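Local coordinates for protein chlorite dismutase (Nitrobacter winogradskyi, PDB 3QPI) that is a heme b enzyme that splits chlorite into chloride and molecular oxygen, acting as an oxygen-evolving chlorite O2-lyase, at residues Y61-E66 with E103-F108; V73-G78 with A124-L129; A86-R91 with T143-A148. All blocks are in the same frame, centred on the assembly; numbering follows the deposited sequence.

Contact 1: Y61-E66 with E103-F108. With HEM (protoporphyrin IX containing Fe), chain C.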
# COMPACT_ATOMS: atom_id res chain seq x y z
N TYR A 61 -7.09 -11.57 -6.36
CA TYR A 61 -6.94 -12.78 -5.54
C TYR A 61 -8.14 -13.05 -4.63
O TYR A 61 -8.44 -14.21 -4.35
CB TYR A 61 -5.65 -12.71 -4.71
CG TYR A 61 -4.43 -12.66 -5.60
CD1 TYR A 61 -3.71 -11.48 -5.74
CD2 TYR A 61 -4.03 -13.77 -6.34
CE1 TYR A 61 -2.60 -11.40 -6.57
CE2 TYR A 61 -2.93 -13.71 -7.20
CZ TYR A 61 -2.22 -12.51 -7.29
OH TYR A 61 -1.12 -12.39 -8.10
N VAL A 62 -8.84 -12.01 -4.21
CA VAL A 62 -9.91 -12.17 -3.23
C VAL A 62 -11.03 -13.07 -3.72
O VAL A 62 -11.56 -12.91 -4.81
CB VAL A 62 -10.53 -10.80 -2.80
CG1 VAL A 62 -11.96 -10.98 -2.21
CG2 VAL A 62 -9.65 -10.14 -1.80
N GLU A 63 -11.40 -14.01 -2.88
CA GLU A 63 -12.54 -14.86 -3.16
C GLU A 63 -13.75 -14.36 -2.38
O GLU A 63 -13.61 -13.55 -1.46
CB GLU A 63 -12.16 -16.30 -2.81
CG GLU A 63 -10.90 -16.68 -3.54
CD GLU A 63 -10.49 -18.13 -3.40
OE1 GLU A 63 -11.04 -18.86 -2.53
OE2 GLU A 63 -9.60 -18.54 -4.16
N ARG A 64 -14.93 -14.84 -2.77
CA ARG A 64 -16.17 -14.30 -2.22
C ARG A 64 -16.21 -14.35 -0.68
O ARG A 64 -16.59 -13.36 -0.04
CB ARG A 64 -17.38 -15.04 -2.80
CG ARG A 64 -18.71 -14.57 -2.22
CD ARG A 64 -18.89 -13.05 -2.35
NE ARG A 64 -18.94 -12.64 -3.76
CZ ARG A 64 -18.95 -11.38 -4.18
NH1 ARG A 64 -18.90 -10.37 -3.31
NH2 ARG A 64 -19.00 -11.12 -5.49
N ALA A 65 -15.85 -15.48 -0.08
CA ALA A 65 -15.91 -15.57 1.36
C ALA A 65 -14.97 -14.54 1.99
O ALA A 65 -15.32 -13.91 2.98
CB ALA A 65 -15.57 -16.98 1.84
N GLU A 66 -13.78 -14.38 1.42
CA GLU A 66 -12.87 -13.34 1.90
C GLU A 66 -13.46 -11.93 1.74
O GLU A 66 -13.33 -11.09 2.64
CB GLU A 66 -11.53 -13.44 1.19
CG GLU A 66 -10.77 -14.68 1.56
CD GLU A 66 -9.68 -15.03 0.57
OE1 GLU A 66 -9.69 -14.49 -0.56
OE2 GLU A 66 -8.81 -15.86 0.92
N GLU A 103 -0.34 -20.35 -8.67
CA GLU A 103 0.90 -20.28 -7.90
C GLU A 103 1.04 -18.96 -7.13
O GLU A 103 1.54 -18.93 -6.01
CB GLU A 103 2.10 -20.48 -8.84
CG GLU A 103 2.10 -21.84 -9.53
CD GLU A 103 3.21 -21.99 -10.57
OE1 GLU A 103 3.68 -20.97 -11.13
OE2 GLU A 103 3.60 -23.16 -10.82
N ARG A 104 0.61 -17.86 -7.73
CA ARG A 104 0.65 -16.58 -7.03
C ARG A 104 -0.39 -16.56 -5.88
O ARG A 104 -0.07 -16.12 -4.77
CB ARG A 104 0.49 -15.41 -8.01
CG ARG A 104 1.85 -14.93 -8.58
CD ARG A 104 1.73 -13.88 -9.71
NE ARG A 104 1.28 -14.48 -10.97
CZ ARG A 104 0.03 -14.47 -11.43
NH1 ARG A 104 -0.95 -13.84 -10.77
NH2 ARG A 104 -0.25 -15.09 -12.58
N ARG A 105 -1.59 -17.08 -6.12
CA ARG A 105 -2.62 -17.15 -5.08
C ARG A 105 -2.16 -17.98 -3.88
O ARG A 105 -2.42 -17.61 -2.73
CB ARG A 105 -3.91 -17.74 -5.65
CG ARG A 105 -4.90 -18.21 -4.58
CD ARG A 105 -5.50 -17.07 -3.74
NE ARG A 105 -6.25 -17.61 -2.61
CZ ARG A 105 -7.11 -16.93 -1.86
NH1 ARG A 105 -7.36 -15.63 -2.10
NH2 ARG A 105 -7.72 -17.55 -0.85
N ALA A 106 -1.47 -19.09 -4.14
CA ALA A 106 -1.00 -19.97 -3.07
C ALA A 106 0.04 -19.28 -2.16
O ALA A 106 -0.04 -19.36 -0.94
CB ALA A 106 -0.42 -21.28 -3.68
N ILE A 107 1.03 -18.64 -2.76
CA ILE A 107 1.99 -17.84 -2.02
C ILE A 107 1.31 -16.70 -1.26
O ILE A 107 1.53 -16.54 -0.06
CB ILE A 107 3.06 -17.26 -2.96
CG1 ILE A 107 3.87 -18.41 -3.57
CG2 ILE A 107 3.95 -16.25 -2.22
CD1 ILE A 107 4.90 -17.98 -4.60
N PHE A 108 0.47 -15.93 -1.96
CA PHE A 108 -0.18 -14.75 -1.39
C PHE A 108 -1.01 -15.13 -0.17
O PHE A 108 -0.87 -14.53 0.88
CB PHE A 108 -1.06 -14.08 -2.46
CG PHE A 108 -2.00 -13.00 -1.93
CD1 PHE A 108 -1.58 -11.68 -1.82
CD2 PHE A 108 -3.32 -13.30 -1.62
CE1 PHE A 108 -2.45 -10.69 -1.38
CE2 PHE A 108 -4.20 -12.30 -1.17
CZ PHE A 108 -3.76 -11.01 -1.04
CHA HEM C . -3.29 -6.97 -1.80
CHB HEM C . -5.71 -7.06 2.33
CHC HEM C . -2.15 -4.52 4.47
CHD HEM C . 0.33 -4.73 0.44
C1A HEM C . -4.21 -7.17 -0.83
C2A HEM C . -5.47 -7.86 -1.10
C3A HEM C . -6.19 -7.89 0.04
C4A HEM C . -5.37 -7.22 1.05
CMA HEM C . -7.60 -8.56 0.22
CAA HEM C . -5.78 -8.45 -2.49
CBA HEM C . -6.64 -7.55 -3.37
CGA HEM C . -6.99 -8.39 -4.59
O1A HEM C . -6.46 -8.04 -5.66
O2A HEM C . -7.75 -9.40 -4.50
C1B HEM C . -4.92 -6.37 3.19
C2B HEM C . -5.39 -6.01 4.51
C3B HEM C . -4.43 -5.28 5.07
C4B HEM C . -3.32 -5.18 4.15
CMB HEM C . -6.75 -6.34 5.16
CAB HEM C . -4.54 -4.71 6.50
CBB HEM C . -4.30 -3.42 6.71
C1C HEM C . -1.14 -4.37 3.60
C2C HEM C . 0.13 -3.67 3.80
C3C HEM C . 0.78 -3.71 2.64
C4C HEM C . -0.04 -4.47 1.71
CMC HEM C . 0.55 -2.95 5.11
CAC HEM C . 2.17 -3.18 2.25
CBC HEM C . 3.11 -3.03 3.19
C1D HEM C . -0.40 -5.29 -0.53
C2D HEM C . 0.09 -5.46 -1.88
C3D HEM C . -1.07 -6.16 -2.57
C4D HEM C . -2.09 -6.35 -1.56
CMD HEM C . 1.44 -5.04 -2.54
CAD HEM C . -1.15 -6.62 -4.03
CBD HEM C . -0.70 -8.09 -4.04
CGD HEM C . -0.58 -8.56 -5.47
O1D HEM C . -1.57 -8.42 -6.22
O2D HEM C . 0.51 -9.08 -5.86
NA HEM C . -4.16 -6.75 0.51
NB HEM C . -3.65 -5.85 2.98
NC HEM C . -1.21 -4.85 2.32
ND HEM C . -1.68 -5.84 -0.36
FE HEM C . -2.47 -5.92 1.36
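Glu-66 and Arg-105 form a salt bridge that carries the charged half of this contact. The guanidinium meets the carboxylate end-on with two nitrogens, NH1 of Arg-105 giving a hydrogen bond to OE1 of Glu-66 at 3.0 Å and NH2 of Arg-105 reaching OE2 of Glu-66 at 2.7 Å. The two flat groups are twisted by 34°. OE1 of Glu-66 uses its syn lone pair for NH1 of Arg-105 and on its anti side, out of the carboxylate plane, takes the backbone N-H of Glu-63, the residue at the N-cap of helix 64-73. The carboxylate of Glu-63 instead stacks almost parallel over one face of the guanidinium, where OE2 of Glu-63 stays 3.8 Å from NE of Arg-105, a long salt bridge of charges alone.

At the phenol, NH1 of Arg-104 donates to OH of Tyr-61 at 3.0 Å, with the oxygen in the guanidinium plane; this arginine is also held by Met-99 O and Gln-101.

Aromatic packing fills the heme side. With CG anti to its carbonyl carbon (chi1 -62°), Tyr-61 sets CB and CG over one face of the Phe-108 ring toward its rim, CB of Tyr-61 3.8 Å from CE2 of Phe-108, the ring planes near parallel but slid apart. CZ of Phe-108 lies 3.6 Å from CAA of the heme.

The backbone N-H groups of Tyr-61 and Val-62 both bind propionate oxygen O2A, the latter N at 2.8 Å. Phe-108 also stacks on the iron's axial ligand His-114; with Tyr-61 and Val-62 it forms part of the propionate side of the chlorite dismutase heme pocket, while the salt-bridge network joins the two helices.

Contact 2: V73-G78 with A124-L129. With HEM (protoporphyrin IX containing Fe), chain C.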
# COMPACT_ATOMS: atom_id res chain seq x y z
N VAL A 73 -15.56 -5.96 8.45
CA VAL A 73 -14.75 -5.23 9.44
C VAL A 73 -14.06 -3.97 8.92
O VAL A 73 -13.81 -3.06 9.70
CB VAL A 73 -13.70 -6.13 10.12
CG1 VAL A 73 -14.38 -7.21 10.97
CG2 VAL A 73 -12.76 -6.74 9.10
N GLN A 74 -13.75 -3.89 7.63
CA GLN A 74 -12.90 -2.80 7.14
C GLN A 74 -13.57 -1.43 7.21
O GLN A 74 -14.79 -1.31 7.15
CB GLN A 74 -12.42 -3.08 5.70
CG GLN A 74 -13.45 -2.83 4.63
CD GLN A 74 -13.17 -3.64 3.37
OE1 GLN A 74 -12.15 -4.33 3.27
NE2 GLN A 74 -14.09 -3.57 2.42
N ALA A 75 -12.75 -0.39 7.36
CA ALA A 75 -13.25 0.98 7.38
C ALA A 75 -12.89 1.69 6.07
O ALA A 75 -12.15 1.15 5.24
CB ALA A 75 -12.68 1.73 8.56
N GLY A 76 -13.42 2.88 5.88
CA GLY A 76 -13.16 3.63 4.66
C GLY A 76 -12.11 4.71 4.87
O GLY A 76 -11.70 4.97 6.00
N LEU A 77 -11.68 5.33 3.78
CA LEU A 77 -10.76 6.45 3.84
C LEU A 77 -11.51 7.68 4.36
O LEU A 77 -12.73 7.76 4.28
CB LEU A 77 -10.18 6.75 2.45
CG LEU A 77 -9.55 5.55 1.70
CD1 LEU A 77 -8.97 5.96 0.34
CD2 LEU A 77 -8.48 4.87 2.55
N GLY A 78 -10.76 8.65 4.88
CA GLY A 78 -11.32 9.94 5.23
C GLY A 78 -11.94 10.01 6.62
O GLY A 78 -12.67 10.95 6.90
N ALA A 124 -9.01 -0.76 12.65
CA ALA A 124 -7.99 0.25 12.93
C ALA A 124 -7.34 0.81 11.64
O ALA A 124 -7.29 2.03 11.44
CB ALA A 124 -6.92 -0.30 13.88
N ILE A 125 -6.85 -0.07 10.78
CA ILE A 125 -6.13 0.36 9.59
C ILE A 125 -7.06 0.29 8.38
O ILE A 125 -7.54 -0.77 8.05
CB ILE A 125 -4.88 -0.56 9.31
CG1 ILE A 125 -4.05 -0.81 10.58
CG2 ILE A 125 -4.01 0.04 8.21
CD1 ILE A 125 -3.42 0.46 11.20
N ALA A 126 -7.34 1.44 7.75
CA ALA A 126 -8.07 1.48 6.49
C ALA A 126 -7.06 1.48 5.35
O ALA A 126 -5.94 1.99 5.51
CB ALA A 126 -8.97 2.74 6.40
N ARG A 127 -7.44 0.92 4.20
CA ARG A 127 -6.49 0.72 3.10
C ARG A 127 -7.12 0.98 1.74
O ARG A 127 -8.34 0.83 1.56
CB ARG A 127 -5.95 -0.72 3.11
CG ARG A 127 -7.00 -1.75 2.71
CD ARG A 127 -6.51 -3.20 2.78
NE ARG A 127 -7.41 -4.04 1.98
CZ ARG A 127 -8.65 -4.35 2.35
NH1 ARG A 127 -9.13 -3.92 3.52
NH2 ARG A 127 -9.42 -5.09 1.56
N GLN A 128 -6.27 1.33 0.78
CA GLN A 128 -6.64 1.32 -0.62
C GLN A 128 -5.43 0.91 -1.45
O GLN A 128 -4.33 1.42 -1.26
CB GLN A 128 -7.14 2.69 -1.07
CG GLN A 128 -7.54 2.72 -2.59
CD GLN A 128 -8.68 1.76 -2.93
OE1 GLN A 128 -9.80 1.91 -2.42
NE2 GLN A 128 -8.41 0.76 -3.77
N LEU A 129 -5.67 -0.00 -2.39
CA LEU A 129 -4.64 -0.51 -3.28
C LEU A 129 -4.77 0.09 -4.69
O LEU A 129 -5.86 0.09 -5.26
CB LEU A 129 -4.78 -2.03 -3.37
CG LEU A 129 -3.87 -2.76 -4.35
CD1 LEU A 129 -2.38 -2.67 -3.94
CD2 LEU A 129 -4.31 -4.22 -4.46
CHA HEM C . -3.29 -6.97 -1.80
CHB HEM C . -5.71 -7.06 2.33
CHC HEM C . -2.15 -4.52 4.47
CHD HEM C . 0.33 -4.73 0.44
C1A HEM C . -4.21 -7.17 -0.83
C2A HEM C . -5.47 -7.86 -1.10
C3A HEM C . -6.19 -7.89 0.04
C4A HEM C . -5.37 -7.22 1.05
CMA HEM C . -7.60 -8.56 0.22
CAA HEM C . -5.78 -8.45 -2.49
CBA HEM C . -6.64 -7.55 -3.37
CGA HEM C . -6.99 -8.39 -4.59
O1A HEM C . -6.46 -8.04 -5.66
O2A HEM C . -7.75 -9.40 -4.50
C1B HEM C . -4.92 -6.37 3.19
C2B HEM C . -5.39 -6.01 4.51
C3B HEM C . -4.43 -5.28 5.07
C4B HEM C . -3.32 -5.18 4.15
CMB HEM C . -6.75 -6.34 5.16
CAB HEM C . -4.54 -4.71 6.50
CBB HEM C . -4.30 -3.42 6.71
C1C HEM C . -1.14 -4.37 3.60
C2C HEM C . 0.13 -3.67 3.80
C3C HEM C . 0.78 -3.71 2.64
C4C HEM C . -0.04 -4.47 1.71
CMC HEM C . 0.55 -2.95 5.11
CAC HEM C . 2.17 -3.18 2.25
CBC HEM C . 3.11 -3.03 3.19
C1D HEM C . -0.40 -5.29 -0.53
C2D HEM C . 0.09 -5.46 -1.88
C3D HEM C . -1.07 -6.16 -2.57
C4D HEM C . -2.09 -6.35 -1.56
CMD HEM C . 1.44 -5.04 -2.54
CAD HEM C . -1.15 -6.62 -4.03
CBD HEM C . -0.70 -8.09 -4.04
CGD HEM C . -0.58 -8.56 -5.47
O1D HEM C . -1.57 -8.42 -6.22
O2D HEM C . 0.51 -9.08 -5.86
NA HEM C . -4.16 -6.75 0.51
NB HEM C . -3.65 -5.85 2.98
NC HEM C . -1.21 -4.85 2.32
ND HEM C . -1.68 -5.84 -0.36
FE HEM C . -2.47 -5.92 1.36
O HOH W 1 -10.13 -0.33 4.37
O HOH W 2 -10.07 -0.61 8.32
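Arg-127 and Gln-74 meet through a single oxygen. NH1 of Arg-127 donates to OE1 of Gln-74 at 3.1 Å, a sound bond though tilted from the carbonyl plane, and NH2 adds a weak one to the same atom. The amide and guanidinium planes are 49° apart. Arg-127 starts away from the loop and reaches it by an extended chain, its CG lodged between backbone N and carbonyl carbon (chi1 70°).

That course takes it along the porphyrin: NE of Arg-127 lies 3.5 Å from CHB of the heme, and the methyl CMB covers one guanidinium face near its rim. Ile-125 and Leu-129 flank the arginine on the same heme-facing side of the strand, touching a vinyl group and the porphyrin rim. Strand 126-131 is an outermost strand, within this chain, of the sheet that carries the heme in this chlorite dismutase fold, of the dimeric alpha/beta-barrel clan, and pairs with strand 141-147 through backbone bonds of Ala-126 to Glu-146 and Gln-128 to Trp-144.

The tight part lies at Ala-126, buried, whose CB presses against backbone oxygens, 3.5 Å from O of Gly-76, and meets CB of Ala-75 at 4.4 Å. Around it the contact is looser: no direct backbone bond joins the segments, and two waters do the work, one between O of Ala-75 and N of Arg-127, the other between N of Ala-75 and O of Ile-125.

On the solvent side, exposed Leu-77 lays both methyls along the strand at van der Waals distance, CD1 of Leu-77 4.0 Å from CB of Gln-128 and CD2 near the carbonyl of Arg-127.

Contact 3: A86-R91 with T143-A148. With HEM (protoporphyrin IX containing Fe), chain C.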
# COMPACT_ATOMS: atom_id res chain seq x y z
N ALA A 86 0.11 6.14 5.58
CA ALA A 86 1.32 5.62 4.97
C ALA A 86 1.08 5.36 3.49
O ALA A 86 0.02 4.89 3.07
CB ALA A 86 1.78 4.32 5.66
N LEU A 87 2.11 5.66 2.71
CA LEU A 87 2.13 5.32 1.31
C LEU A 87 3.34 4.40 1.10
O LEU A 87 4.48 4.80 1.37
CB LEU A 87 2.27 6.60 0.48
CG LEU A 87 2.45 6.41 -1.05
CD1 LEU A 87 1.25 5.72 -1.68
CD2 LEU A 87 2.67 7.75 -1.69
N ILE A 88 3.09 3.17 0.66
CA ILE A 88 4.17 2.21 0.42
C ILE A 88 4.14 1.69 -1.02
O ILE A 88 3.36 0.78 -1.35
CB ILE A 88 4.12 1.06 1.44
CG1 ILE A 88 4.18 1.60 2.88
CG2 ILE A 88 5.28 0.07 1.20
CD1 ILE A 88 3.89 0.53 3.93
N PRO A 89 4.97 2.29 -1.89
CA PRO A 89 5.14 1.84 -3.28
C PRO A 89 5.92 0.54 -3.31
O PRO A 89 6.91 0.42 -2.57
CB PRO A 89 5.95 2.97 -3.93
CG PRO A 89 5.90 4.13 -2.92
CD PRO A 89 5.77 3.49 -1.60
N ILE A 90 5.47 -0.42 -4.11
CA ILE A 90 6.06 -1.76 -4.14
C ILE A 90 6.21 -2.29 -5.57
O ILE A 90 5.34 -2.07 -6.42
CB ILE A 90 5.22 -2.78 -3.32
CG1 ILE A 90 5.47 -2.58 -1.82
CG2 ILE A 90 5.52 -4.25 -3.75
CD1 ILE A 90 4.35 -3.15 -0.95
N ARG A 91 7.33 -2.94 -5.83
CA ARG A 91 7.55 -3.60 -7.11
C ARG A 91 7.96 -5.03 -6.84
O ARG A 91 8.87 -5.28 -6.06
CB ARG A 91 8.63 -2.91 -7.95
CG ARG A 91 8.84 -3.64 -9.29
CD ARG A 91 9.63 -2.86 -10.31
NE ARG A 91 10.90 -2.38 -9.78
CZ ARG A 91 12.02 -2.24 -10.49
NH1 ARG A 91 12.02 -2.55 -11.80
NH2 ARG A 91 13.14 -1.80 -9.91
N THR A 143 0.36 1.33 -2.26
CA THR A 143 -0.46 0.91 -1.14
C THR A 143 -0.63 2.11 -0.22
O THR A 143 0.34 2.81 0.09
CB THR A 143 0.12 -0.35 -0.41
OG1 THR A 143 1.43 -0.08 0.12
CG2 THR A 143 0.22 -1.52 -1.39
N TRP A 144 -1.87 2.37 0.17
CA TRP A 144 -2.25 3.57 0.89
C TRP A 144 -3.02 3.13 2.12
O TRP A 144 -3.95 2.31 2.02
CB TRP A 144 -3.13 4.45 -0.01
CG TRP A 144 -3.69 5.61 0.71
CD1 TRP A 144 -4.98 5.77 1.13
CD2 TRP A 144 -2.98 6.77 1.15
NE1 TRP A 144 -5.12 6.97 1.79
CE2 TRP A 144 -3.90 7.61 1.82
CE3 TRP A 144 -1.64 7.19 1.04
CZ2 TRP A 144 -3.54 8.85 2.38
CZ3 TRP A 144 -1.27 8.42 1.60
CH2 TRP A 144 -2.23 9.24 2.26
N PHE A 145 -2.61 3.67 3.28
CA PHE A 145 -3.19 3.30 4.57
C PHE A 145 -3.44 4.54 5.41
O PHE A 145 -2.63 5.48 5.41
CB PHE A 145 -2.22 2.35 5.32
CG PHE A 145 -1.79 1.18 4.49
CD1 PHE A 145 -2.60 0.06 4.42
CD2 PHE A 145 -0.62 1.23 3.75
CE1 PHE A 145 -2.24 -1.00 3.64
CE2 PHE A 145 -0.26 0.18 2.95
CZ PHE A 145 -1.06 -0.95 2.90
N GLU A 146 -4.54 4.53 6.16
CA GLU A 146 -4.89 5.62 7.05
C GLU A 146 -5.26 5.06 8.40
O GLU A 146 -5.94 4.03 8.46
CB GLU A 146 -6.09 6.40 6.52
CG GLU A 146 -5.92 6.91 5.14
CD GLU A 146 -7.12 7.75 4.66
OE1 GLU A 146 -8.15 7.85 5.38
OE2 GLU A 146 -7.00 8.30 3.56
N TYR A 147 -4.86 5.75 9.47
CA TYR A 147 -5.12 5.29 10.84
C TYR A 147 -4.96 6.41 11.85
O TYR A 147 -4.32 7.43 11.58
CB TYR A 147 -4.16 4.15 11.20
CG TYR A 147 -2.75 4.42 10.74
CD1 TYR A 147 -2.34 4.06 9.46
CD2 TYR A 147 -1.82 5.02 11.57
CE1 TYR A 147 -1.05 4.30 9.02
CE2 TYR A 147 -0.51 5.25 11.14
CZ TYR A 147 -0.13 4.89 9.86
OH TYR A 147 1.16 5.12 9.39
N ALA A 148 -5.55 6.23 13.03
CA ALA A 148 -5.39 7.17 14.12
C ALA A 148 -3.95 7.12 14.63
O ALA A 148 -3.30 6.08 14.53
CB ALA A 148 -6.38 6.86 15.24
CHA HEM C . -3.29 -6.97 -1.80
CHB HEM C . -5.71 -7.06 2.33
CHC HEM C . -2.15 -4.52 4.47
CHD HEM C . 0.33 -4.73 0.44
C1A HEM C . -4.21 -7.17 -0.83
C2A HEM C . -5.47 -7.86 -1.10
C3A HEM C . -6.19 -7.89 0.04
C4A HEM C . -5.37 -7.22 1.05
CMA HEM C . -7.60 -8.56 0.22
CAA HEM C . -5.78 -8.45 -2.49
CBA HEM C . -6.64 -7.55 -3.37
CGA HEM C . -6.99 -8.39 -4.59
O1A HEM C . -6.46 -8.04 -5.66
O2A HEM C . -7.75 -9.40 -4.50
C1B HEM C . -4.92 -6.37 3.19
C2B HEM C . -5.39 -6.01 4.51
C3B HEM C . -4.43 -5.28 5.07
C4B HEM C . -3.32 -5.18 4.15
CMB HEM C . -6.75 -6.34 5.16
CAB HEM C . -4.54 -4.71 6.50
CBB HEM C . -4.30 -3.42 6.71
C1C HEM C . -1.14 -4.37 3.60
C2C HEM C . 0.13 -3.67 3.80
C3C HEM C . 0.78 -3.71 2.64
C4C HEM C . -0.04 -4.47 1.71
CMC HEM C . 0.55 -2.95 5.11
CAC HEM C . 2.17 -3.18 2.25
CBC HEM C . 3.11 -3.03 3.19
C1D HEM C . -0.40 -5.29 -0.53
C2D HEM C . 0.09 -5.46 -1.88
C3D HEM C . -1.07 -6.16 -2.57
C4D HEM C . -2.09 -6.35 -1.56
CMD HEM C . 1.44 -5.04 -2.54
CAD HEM C . -1.15 -6.62 -4.03
CBD HEM C . -0.70 -8.09 -4.04
CGD HEM C . -0.58 -8.56 -5.47
O1D HEM C . -1.57 -8.42 -6.22
O2D HEM C . 0.51 -9.08 -5.86
NA HEM C . -4.16 -6.75 0.51
NB HEM C . -3.65 -5.85 2.98
NC HEM C . -1.21 -4.85 2.32
ND HEM C . -1.68 -5.84 -0.36
FE HEM C . -2.47 -5.92 1.36
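The carbonyl oxygen of Ile-88 is gripped twice by one residue. OG1 of Thr-143 donates to O of Ile-88 at 2.6 Å, in the carbonyl plane and on a lone pair, while the backbone N of Thr-143 reaches the same oxygen from above that plane at 3.2 Å. The hydroxyl gets there because OG1 sits between the backbone N and the carbonyl carbon (chi1 61°), which also brings it 3.2 Å from CB of Ile-88 and turns the methyl CG2 toward the heme edge at CHD.

The remaining backbone bonds set the register of an antiparallel ladder. Ile-88 with Thr-143 and Ala-86 with Phe-145 are hydrogen-bonded pairs, and Leu-87 with Trp-144 between them is a non-hydrogen-bonded pair. N of Ile-88 donates to O of Thr-143 at 2.8 Å, and Ala-86 and Phe-145 exchange N-H and C=O both ways.

The two sheet faces serve different neighbours. On the face of Leu-87 and Trp-144, CB of Leu-87 meets the indole at its edge, 4.0 Å from CE3 of Trp-144. The far side of that indole is tied down by NE1 of Trp-144, which donates to OE2 of Glu-146, and Trp-14 meets the ring edge-to-face.

On the other face Ala-86, Ile-88, Thr-143 and Phe-145 turn toward the heme or helix 152-163. CD1 of Ile-88 lies 3.7 Å from vinyl carbon CBC of the heme, and CD1 of Ile-90 approaches methyl CMD. Phe-145 points its CZ corner at pyrrole C of the heme, coming nearest at C2C.

Because the Thr-143 hydroxyl is turned onto the backbone of the neighbouring strand 84-92, its proton is committed to the sheet, and what this face offers the porphyrin here is methyl and aromatic carbon.

Overall arrangement
From the N terminus, the chain first runs through the four strands that make up one half of the sheet, then enters contact 1 at 61-66, continues along helix 64-73 into contact 2 at 73-78, and reaches contact 3 in strand 84-92. The second partners follow in the same order: 103-108 closes contact 1, 124-129 closes contact 2 and 143-148 closes contact 3. Each loop thus crosses the other two, and none nests. Contacts 2 and 3 join directly, since strands 126-131 and 141-147 are sheet neighbours and N of Gly-78 probably bonds Glu-146. Contact 1 stands about 20 Å from contact 2, centre to centre, linking helices 64-73 and 101-111; the heme touches all three.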